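Local coordinates for CELL division protein FTSZ homolog 1 (Methanocaldococcus jannaschii, PDB 2VAP) that binds guanine nucleotide as a tubulin homolog and probably hydrolyses GTP while polymerising into the contractile Z ring at the division site, at residues 41-46 and 117-122; 48-53 and 68-73; 64-69 and 80-85. All coordinates share one frame; numbering follows the deposited sequence.

Contact 1: residues 41-46 and 117-122. With GDP (guanosine-5'-diphosphate), chain B.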
loop_
_atom_site.group_PDB
_atom_site.type_symbol
_atom_site.label_atom_id
_atom_site.label_comp_id
_atom_site.label_asym_id
_atom_site.label_seq_id
_atom_site.Cartn_x
_atom_site.Cartn_y
_atom_site.Cartn_z
ATOM N N THR A 41 -7.650 1.798 8.787
ATOM C CA THR A 41 -7.902 3.087 8.153
ATOM C C THR A 41 -6.851 3.350 7.073
ATOM O O THR A 41 -5.658 3.138 7.293
ATOM C CB THR A 41 -7.915 4.234 9.191
ATOM O OG1 THR A 41 -8.877 3.941 10.212
ATOM C CG2 THR A 41 -8.277 5.563 8.538
ATOM N N VAL A 42 -7.310 3.792 5.904
ATOM C CA VAL A 42 -6.417 4.179 4.814
ATOM C C VAL A 42 -6.453 5.699 4.662
ATOM O O VAL A 42 -7.521 6.284 4.467
ATOM C CB VAL A 42 -6.807 3.497 3.473
ATOM C CG1 VAL A 42 -5.813 3.855 2.373
ATOM C CG2 VAL A 42 -6.892 1.984 3.639
ATOM N N VAL A 43 -5.283 6.326 4.765
ATOM C CA VAL A 43 -5.164 7.781 4.655
ATOM C C VAL A 43 -4.416 8.164 3.378
ATOM O O VAL A 43 -3.252 7.802 3.197
ATOM C CB VAL A 43 -4.455 8.403 5.890
ATOM C CG1 VAL A 43 -4.443 9.927 5.795
ATOM C CG2 VAL A 43 -5.133 7.963 7.179
ATOM N N GLY A 44 -5.098 8.894 2.498
ATOM C CA GLY A 44 -4.505 9.373 1.252
ATOM C C GLY A 44 -4.182 10.851 1.326
ATOM O O GLY A 44 -5.060 11.670 1.613
ATOM N N CYS A 45 -2.925 11.190 1.055
ATOM C CA CYS A 45 -2.427 12.553 1.232
ATOM C C CYS A 45 -2.073 13.212 -0.099
ATOM O O CYS A 45 -1.349 12.637 -0.913
ATOM C CB CYS A 45 -1.200 12.548 2.148
ATOM S SG CYS A 45 -1.398 11.606 3.679
ATOM N N GLY A 46 -2.585 14.423 -0.312
ATOM C CA GLY A 46 -2.283 15.188 -1.521
ATOM C C GLY A 46 -3.094 14.759 -2.728
ATOM O O GLY A 46 -4.006 13.942 -2.612
ATOM N N ALA A 117 -7.887 12.266 15.444
ATOM C CA ALA A 117 -9.287 11.923 15.705
ATOM C C ALA A 117 -9.880 11.003 14.637
ATOM O O ALA A 117 -10.711 10.146 14.944
ATOM C CB ALA A 117 -10.126 13.189 15.844
ATOM N N ALA A 118 -9.441 11.180 13.393
ATOM C CA ALA A 118 -9.948 10.402 12.262
ATOM C C ALA A 118 -9.398 8.976 12.219
ATOM O O ALA A 118 -10.029 8.080 11.650
ATOM C CB ALA A 118 -9.654 11.120 10.952
ATOM N N ILE A 119 -8.225 8.772 12.815
ATOM C CA ILE A 119 -7.570 7.459 12.792
ATOM C C ILE A 119 -7.524 6.785 14.164
ATOM O O ILE A 119 -7.038 5.659 14.294
ATOM C CB ILE A 119 -6.145 7.519 12.162
ATOM C CG1 ILE A 119 -5.194 8.373 13.009
ATOM C CG2 ILE A 119 -6.220 8.022 10.720
ATOM C CD1 ILE A 119 -3.721 8.182 12.681
ATOM N N GLN A 120 -8.047 7.478 15.174
ATOM C CA GLN A 120 -8.125 6.964 16.540
ATOM C C GLN A 120 -8.768 5.577 16.581
ATOM O O GLN A 120 -9.743 5.314 15.873
ATOM C CB GLN A 120 -8.914 7.936 17.427
ATOM C CG GLN A 120 -8.765 7.702 18.931
ATOM C CD GLN A 120 -7.458 8.242 19.490
ATOM O OE1 GLN A 120 -6.615 7.483 19.968
ATOM N NE2 GLN A 120 -7.286 9.559 19.430
ATOM N N ASP A 121 -8.197 4.701 17.407
ATOM C CA ASP A 121 -8.701 3.336 17.628
ATOM C C ASP A 121 -8.463 2.366 16.467
ATOM O O ASP A 121 -8.930 1.225 16.502
ATOM C CB ASP A 121 -10.185 3.340 18.040
ATOM C CG ASP A 121 -10.449 4.174 19.285
ATOM O OD1 ASP A 121 -9.633 4.130 20.231
ATOM O OD2 ASP A 121 -11.484 4.873 19.318
ATOM N N SER A 122 -7.732 2.813 15.444
ATOM C CA SER A 122 -7.302 1.922 14.366
ATOM C C SER A 122 -6.209 0.986 14.872
ATOM O O SER A 122 -5.297 1.412 15.586
ATOM C CB SER A 122 -6.781 2.714 13.164
ATOM O OG SER A 122 -7.769 3.583 12.640
HETATM P PB GDP B . 0.812 17.019 -3.973
HETATM O O1B GDP B . 1.479 18.340 -3.674
HETATM O O2B GDP B . -0.683 17.217 -4.058
HETATM O O3B GDP B . 1.140 16.038 -2.874
HETATM O O3A GDP B . 1.389 16.489 -5.379
HETATM P PA GDP B . 0.673 15.361 -6.280
HETATM O O1A GDP B . -0.022 14.320 -5.438
HETATM O O2A GDP B . -0.270 15.982 -7.283
HETATM O "O5'" GDP B . 1.921 14.708 -7.051
HETATM C "C5'" GDP B . 2.998 14.137 -6.315
HETATM C "C4'" GDP B . 3.581 12.973 -7.099
HETATM O "O4'" GDP B . 2.563 12.003 -7.364
HETATM C "C3'" GDP B . 4.110 13.418 -8.452
HETATM O "O3'" GDP B . 5.506 13.726 -8.393
HETATM C "C2'" GDP B . 3.804 12.254 -9.372
HETATM O "O2'" GDP B . 4.905 11.342 -9.409
HETATM C "C1'" GDP B . 2.624 11.554 -8.720
HETATM N N9 GDP B . 1.341 11.860 -9.412
HETATM C C8 GDP B . 0.920 13.049 -9.895
HETATM N N7 GDP B . -0.314 12.943 -10.458
HETATM C C5 GDP B . -0.702 11.660 -10.334
HETATM C C6 GDP B . -1.892 10.852 -10.705
HETATM O O6 GDP B . -2.864 11.372 -11.294
HETATM N N1 GDP B . -1.892 9.545 -10.390
HETATM C C2 GDP B . -0.858 8.954 -9.754
HETATM N N2 GDP B . -0.925 7.631 -9.466
HETATM N N3 GDP B . 0.258 9.633 -9.387
HETATM C C4 GDP B . 0.390 10.957 -9.644
#
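Thr-41 meets Ser-122 and Ile-119 with the two branches of its side chain, at the end of strand 40-45 remote from the nucleotide. The bond to CB is directed at the loop after helix 112-119, and CB lies 3.5 Å from Ser-122 OG. OG1, anti to the carbonyl carbon (chi1 -56°), comes within 2.7 Å of Ser-122 OG, hydroxyl beside hydroxyl, though the threonine proton also has another acceptor in reach. CG2, anti to the backbone N, goes to the apolar side and rests 3.9 Å from Ile-119 CG2. That same methyl of Ile-119 touches Val-43 CG2 at 3.7 Å, and the isoleucine crosses both strand side chains at about a right angle. Beta-branched residues suit this strand, since they offer a methyl close to the backbone.

Ser-122 is fixed from its own side. Its OG donates to Ile-119 O at 2.8 Å, from above the carbonyl plane, 40° out of it, while its N binds the same oxygen from the same face, closing a type II turn. Just past the other end of the strand, Gly-46, with no side chain and a positive phi, lets the backbone come up to the phosphate, its CA 3.6 Å from O2B of GDP.

Donation to Ile-119 O settles the serine proton and leaves its oxygen able to accept, which is consistent with Thr-41 donating, beside an apolar patch that Val-143 and Ile-146 extend.

Contact 2: residues 48-53 and 68-73. With GDP (guanosine-5'-diphosphate), chain B.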
loop_
_atom_site.group_PDB
_atom_site.type_symbol
_atom_site.label_atom_id
_atom_site.label_comp_id
_atom_site.label_asym_id
_atom_site.label_seq_id
_atom_site.Cartn_x
_atom_site.Cartn_y
_atom_site.Cartn_z
ATOM N N ALA A 48 -2.443 12.940 -5.673
ATOM C CA ALA A 48 -2.389 11.520 -6.033
ATOM C C ALA A 48 -3.011 10.623 -4.964
ATOM O O ALA A 48 -3.734 9.678 -5.285
ATOM C CB ALA A 48 -0.955 11.099 -6.320
ATOM N N GLY A 49 -2.731 10.930 -3.698
ATOM C CA GLY A 49 -3.306 10.202 -2.567
ATOM C C GLY A 49 -4.821 10.287 -2.513
ATOM O O GLY A 49 -5.494 9.291 -2.241
ATOM N N ASN A 50 -5.355 11.480 -2.772
ATOM C CA ASN A 50 -6.800 11.691 -2.833
ATOM C C ASN A 50 -7.444 10.902 -3.971
ATOM O O ASN A 50 -8.507 10.306 -3.795
ATOM C CB ASN A 50 -7.131 13.180 -2.973
ATOM C CG ASN A 50 -6.962 13.950 -1.671
ATOM O OD1 ASN A 50 -6.402 13.449 -0.692
ATOM N ND2 ASN A 50 -7.447 15.183 -1.661
ATOM N N ASN A 51 -6.784 10.902 -5.129
ATOM C CA ASN A 51 -7.227 10.131 -6.289
ATOM C C ASN A 51 -7.297 8.638 -5.977
ATOM O O ASN A 51 -8.237 7.953 -6.388
ATOM C CB ASN A 51 -6.304 10.387 -7.486
ATOM C CG ASN A 51 -6.862 9.837 -8.788
ATOM O OD1 ASN A 51 -8.007 10.106 -9.155
ATOM N ND2 ASN A 51 -6.046 9.069 -9.499
ATOM N N THR A 52 -6.301 8.149 -5.237
ATOM C CA THR A 52 -6.267 6.760 -4.779
ATOM C C THR A 52 -7.461 6.456 -3.868
ATOM O O THR A 52 -8.139 5.443 -4.049
ATOM C CB THR A 52 -4.929 6.430 -4.063
ATOM O OG1 THR A 52 -3.834 6.671 -4.956
ATOM C CG2 THR A 52 -4.886 4.974 -3.612
ATOM N N ILE A 53 -7.719 7.346 -2.908
ATOM C CA ILE A 53 -8.845 7.195 -1.980
ATOM C C ILE A 53 -10.194 7.144 -2.709
ATOM O O ILE A 53 -11.032 6.291 -2.407
ATOM C CB ILE A 53 -8.849 8.308 -0.889
ATOM C CG1 ILE A 53 -7.651 8.155 0.060
ATOM C CG2 ILE A 53 -10.167 8.326 -0.109
ATOM C CD1 ILE A 53 -7.673 6.914 0.960
ATOM N N ALA A 68 -9.271 11.111 3.384
ATOM C CA ALA A 68 -8.539 11.933 2.427
ATOM C C ALA A 68 -8.129 13.245 3.080
ATOM O O ALA A 68 -8.959 13.939 3.672
ATOM C CB ALA A 68 -9.384 12.195 1.191
ATOM N N ILE A 69 -6.844 13.571 2.987
ATOM C CA ILE A 69 -6.342 14.848 3.493
ATOM C C ILE A 69 -5.631 15.631 2.391
ATOM O O ILE A 69 -4.961 15.050 1.531
ATOM C CB ILE A 69 -5.436 14.698 4.756
ATOM C CG1 ILE A 69 -4.055 14.135 4.403
ATOM C CG2 ILE A 69 -6.134 13.857 5.838
ATOM C CD1 ILE A 69 -2.988 14.422 5.451
ATOM N N ASN A 70 -5.796 16.951 2.417
ATOM C CA ASN A 70 -5.190 17.821 1.414
ATOM C C ASN A 70 -5.141 19.264 1.888
ATOM O O ASN A 70 -5.950 19.682 2.719
ATOM C CB ASN A 70 -5.966 17.742 0.093
ATOM C CG ASN A 70 -5.083 17.962 -1.130
ATOM O OD1 ASN A 70 -4.132 18.746 -1.105
ATOM N ND2 ASN A 70 -5.403 17.267 -2.213
ATOM N N THR A 71 -4.175 20.009 1.360
ATOM C CA THR A 71 -4.102 21.455 1.552
ATOM C C THR A 71 -4.945 22.150 0.488
ATOM O O THR A 71 -5.370 23.291 0.671
ATOM C CB THR A 71 -2.658 21.970 1.419
ATOM O OG1 THR A 71 -2.092 21.491 0.193
ATOM C CG2 THR A 71 -1.803 21.497 2.579
ATOM N N ASP A 72 -5.178 21.450 -0.621
ATOM C CA ASP A 72 -5.929 21.978 -1.758
ATOM C C ASP A 72 -7.412 21.627 -1.630
ATOM O O ASP A 72 -7.795 20.458 -1.733
ATOM C CB ASP A 72 -5.344 21.427 -3.068
ATOM C CG ASP A 72 -5.932 22.087 -4.309
ATOM O OD1 ASP A 72 -7.157 22.316 -4.356
ATOM O OD2 ASP A 72 -5.162 22.358 -5.255
ATOM N N ALA A 73 -8.236 22.651 -1.413
ATOM C CA ALA A 73 -9.677 22.480 -1.212
ATOM C C ALA A 73 -10.426 22.059 -2.479
ATOM O O ALA A 73 -11.475 21.414 -2.397
ATOM C CB ALA A 73 -10.287 23.751 -0.631
HETATM P PB GDP B . 0.812 17.019 -3.973
HETATM O O1B GDP B . 1.479 18.340 -3.674
HETATM O O2B GDP B . -0.683 17.217 -4.058
HETATM O O3B GDP B . 1.140 16.038 -2.874
HETATM O O3A GDP B . 1.389 16.489 -5.379
HETATM P PA GDP B . 0.673 15.361 -6.280
HETATM O O1A GDP B . -0.022 14.320 -5.438
HETATM O O2A GDP B . -0.270 15.982 -7.283
HETATM O "O5'" GDP B . 1.921 14.708 -7.051
HETATM C "C5'" GDP B . 2.998 14.137 -6.315
HETATM C "C4'" GDP B . 3.581 12.973 -7.099
HETATM O "O4'" GDP B . 2.563 12.003 -7.364
HETATM C "C3'" GDP B . 4.110 13.418 -8.452
HETATM O "O3'" GDP B . 5.506 13.726 -8.393
HETATM C "C2'" GDP B . 3.804 12.254 -9.372
HETATM O "O2'" GDP B . 4.905 11.342 -9.409
HETATM C "C1'" GDP B . 2.624 11.554 -8.720
HETATM N N9 GDP B . 1.341 11.860 -9.412
HETATM C C8 GDP B . 0.920 13.049 -9.895
HETATM N N7 GDP B . -0.314 12.943 -10.458
HETATM C C5 GDP B . -0.702 11.660 -10.334
HETATM C C6 GDP B . -1.892 10.852 -10.705
HETATM O O6 GDP B . -2.864 11.372 -11.294
HETATM N N1 GDP B . -1.892 9.545 -10.390
HETATM C C2 GDP B . -0.858 8.954 -9.754
HETATM N N2 GDP B . -0.925 7.631 -9.466
HETATM N N3 GDP B . 0.258 9.633 -9.387
HETATM C C4 GDP B . 0.390 10.957 -9.644
#
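Asn-50, on helix 46-59, aims its amide at the end of strand 64-70, where the amide of Asn-70 meets it with the two planes turned 80° apart, nearly perpendicular. Asn-50 CG lies 3.7 Å from Asn-70 ND2 and 3.9 Å from Ile-69 O, which puts a flat polar group against both a side chain and a strand carbonyl. The rotation of Asn-70 is restrained: its OD1 accepts from Asp-72 N at 2.9 Å in an almost straight bond (171°), the donor standing well above the carbonyl plane. This Asx turn leaves ND2 on the side of the helix and ends the strand. Asp-72 then caps helix 73-77 through Gln-75 N.

One turn on in the helix, Ile-53 meets Ala-68, earlier in the strand. The small Ala-68 lets the helix come close, its CB 4.1 Å from Asn-50 CG and 4.2 Å from Ile-53 CG2. The segment axes approach to 8.0 Å and run almost antiparallel, at 159°.

At the start of the helix, Ala-48 N donates straight to O1A of GDP over 2.8 Å. A strand, a glycine-rich turn whose amides hold phosphate, and a helix lying back over the next strand make up the beta-alpha-beta unit of the Rossmann-like tubulin/FtsZ GTPase domain.

Contact 3: residues 64-69 and 80-85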
loop_
_atom_site.group_PDB
_atom_site.type_symbol
_atom_site.label_atom_id
_atom_site.label_comp_id
_atom_site.label_asym_id
_atom_site.label_seq_id
_atom_site.Cartn_x
_atom_site.Cartn_y
_atom_site.Cartn_z
ATOM N N ALA A 64 -12.352 -1.305 5.591
ATOM C CA ALA A 64 -11.421 -0.207 5.843
ATOM C C ALA A 64 -12.087 1.159 5.724
ATOM O O ALA A 64 -12.860 1.408 4.796
ATOM C CB ALA A 64 -10.221 -0.297 4.910
ATOM N N LYS A 65 -11.775 2.032 6.677
ATOM C CA LYS A 65 -12.198 3.427 6.641
ATOM C C LYS A 65 -11.268 4.198 5.713
ATOM O O LYS A 65 -10.051 4.005 5.749
ATOM C CB LYS A 65 -12.151 4.021 8.053
ATOM C CG LYS A 65 -12.662 5.452 8.172
ATOM C CD LYS A 65 -12.475 5.973 9.589
ATOM C CE LYS A 65 -12.953 7.409 9.725
ATOM N NZ LYS A 65 -12.821 7.896 11.127
ATOM N N THR A 66 -11.840 5.064 4.879
ATOM C CA THR A 66 -11.046 5.887 3.966
ATOM C C THR A 66 -11.013 7.344 4.413
ATOM O O THR A 66 -12.056 7.960 4.638
ATOM C CB THR A 66 -11.549 5.800 2.505
ATOM O OG1 THR A 66 -12.966 6.017 2.468
ATOM C CG2 THR A 66 -11.222 4.438 1.900
ATOM N N VAL A 67 -9.802 7.878 4.551
ATOM C CA VAL A 67 -9.602 9.272 4.936
ATOM C C VAL A 67 -8.764 9.982 3.873
ATOM O O VAL A 67 -7.694 9.506 3.494
ATOM C CB VAL A 67 -8.923 9.395 6.331
ATOM C CG1 VAL A 67 -8.653 10.857 6.686
ATOM C CG2 VAL A 67 -9.782 8.744 7.410
ATOM N N ALA A 68 -9.271 11.111 3.384
ATOM C CA ALA A 68 -8.539 11.933 2.427
ATOM C C ALA A 68 -8.129 13.245 3.080
ATOM O O ALA A 68 -8.959 13.939 3.672
ATOM C CB ALA A 68 -9.384 12.195 1.191
ATOM N N ILE A 69 -6.844 13.571 2.987
ATOM C CA ILE A 69 -6.342 14.848 3.493
ATOM C C ILE A 69 -5.631 15.631 2.391
ATOM O O ILE A 69 -4.961 15.050 1.531
ATOM C CB ILE A 69 -5.436 14.698 4.756
ATOM C CG1 ILE A 69 -4.055 14.135 4.403
ATOM C CG2 ILE A 69 -6.134 13.857 5.838
ATOM C CD1 ILE A 69 -2.988 14.422 5.451
ATOM N N LYS A 80 -13.875 11.347 -3.146
ATOM C CA LYS A 80 -14.852 10.528 -2.432
ATOM C C LYS A 80 -14.161 9.772 -1.300
ATOM O O LYS A 80 -13.206 9.028 -1.533
ATOM C CB LYS A 80 -15.557 9.554 -3.385
ATOM C CG LYS A 80 -16.682 10.172 -4.217
ATOM C CD LYS A 80 -16.167 10.824 -5.499
ATOM C CE LYS A 80 -17.295 11.461 -6.300
ATOM N NZ LYS A 80 -17.850 12.679 -5.640
ATOM N N ALA A 81 -14.646 9.979 -0.076
ATOM C CA ALA A 81 -14.047 9.387 1.124
ATOM C C ALA A 81 -15.050 9.305 2.272
ATOM O O ALA A 81 -16.046 10.030 2.287
ATOM C CB ALA A 81 -12.824 10.195 1.556
ATOM N N ASP A 82 -14.778 8.421 3.232
ATOM C CA ASP A 82 -15.559 8.359 4.469
ATOM C C ASP A 82 -15.369 9.633 5.290
ATOM O O ASP A 82 -16.312 10.129 5.909
ATOM C CB ASP A 82 -15.165 7.140 5.310
ATOM C CG ASP A 82 -15.583 5.824 4.677
ATOM O OD1 ASP A 82 -16.726 5.727 4.181
ATOM O OD2 ASP A 82 -14.768 4.879 4.692
ATOM N N LYS A 83 -14.142 10.152 5.282
ATOM C CA LYS A 83 -13.789 11.363 6.019
ATOM C C LYS A 83 -12.805 12.213 5.216
ATOM O O LYS A 83 -11.837 11.695 4.657
ATOM C CB LYS A 83 -13.196 11.000 7.389
ATOM C CG LYS A 83 -12.705 12.183 8.231
ATOM C CD LYS A 83 -13.852 13.050 8.734
ATOM C CE LYS A 83 -13.332 14.241 9.523
ATOM N NZ LYS A 83 -14.435 15.135 9.974
ATOM N N LYS A 84 -13.071 13.516 5.156
ATOM C CA LYS A 84 -12.178 14.464 4.492
ATOM C C LYS A 84 -11.649 15.479 5.496
ATOM O O LYS A 84 -12.404 15.995 6.324
ATOM C CB LYS A 84 -12.895 15.196 3.354
ATOM C CG LYS A 84 -13.521 14.295 2.304
ATOM C CD LYS A 84 -14.233 15.123 1.247
ATOM C CE LYS A 84 -15.341 14.333 0.582
ATOM N NZ LYS A 84 -15.936 15.083 -0.560
ATOM N N ILE A 85 -10.349 15.757 5.423
ATOM C CA ILE A 85 -9.724 16.763 6.281
ATOM C C ILE A 85 -8.939 17.764 5.439
ATOM O O ILE A 85 -7.984 17.396 4.748
ATOM C CB ILE A 85 -8.780 16.135 7.347
ATOM C CG1 ILE A 85 -9.510 15.074 8.179
ATOM C CG2 ILE A 85 -8.199 17.220 8.259
ATOM C CD1 ILE A 85 -8.586 14.160 8.973
HETATM O O HOH W 1 -14.282 3.082 2.730
#
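Asp-82 OD2 is gripped by Thr-66 N, which donates to it over 2.9 Å on the anti side of the carboxylate and slightly out of its plane. A water lies 2.7 Å from the same Asp-82 OD2 and also borders Ala-64 O, although its protons have other acceptors in reach. The exchange is mutual, for Asp-82 N donates to Thr-66 OG1 at 3.1 Å. Thr-66 can accept it because its hydroxyl sits between its own N and carbonyl carbon (chi1 50°), facing the incoming chain. Aspartate and threonine are apt here: one short acidic arm takes the N-H of the strand, and one short hydroxyl accepts the N-H of the partner, just before regular pairing starts. Asp-82 OD1 forms a salt bridge with Lys-57, which would probably favour the charged carboxylate.

From there a parallel ladder takes over. Lys-83 N binds Thr-66 O at 3.1 Å, Ala-68 N binds Lys-83 O at 2.9 Å, and Ile-85 N binds Ala-68 O at 2.9 Å.

On the face of Val-67, Ile-69 and Ile-85, the isoleucines lie side by side, with Ile-69 CG2 3.8 Å from Ile-85 CB. Val-67 lies at a slant to Ile-85, its CG1 against Ile-85 CD1. On the face of Ala-68, its CB touches Ala-81 CB, from the loop before strand 83-86, at 4.0 Å, small side chains that let helix 46-59 come close.

Lysine suits these places because its long chain can carry the ammonium group to a distant carbonyl: Lys-65 stretches to Ala-118 O, and Lys-84 reaches Thr-79 O. Strand 83-86 is the outermost strand on this side of the parallel sheet within the chain. Strand 64-70 stands between it and strand 40-45, with helix 46-59 packed over Thr-66 and Ala-68 and helix 135-149 against Ile-69.

How the contacts relate
From the N terminus, strand 40-45 opens the series, and contact 1 closes its loop only at residues 117-122, so both other contacts fall within that long excursion. Contact 2 closes first, when the chain has passed through helix 46-59 and come back along strand 64-70. Contact 3 begins on that strand before contact 2 has ended and closes at residues 80-85 after helix 73-77; the two overlap in Ala-68 and Ile-69, of which Ala-68 faces helix 46-59 while pairing with the neighbouring strand. Backbone pairing of 41-46 with 64-69 joins contacts 1 and 3, so helices, turns and three adjacent strands form one block, with GDP at the end shared by contacts 1 and 2.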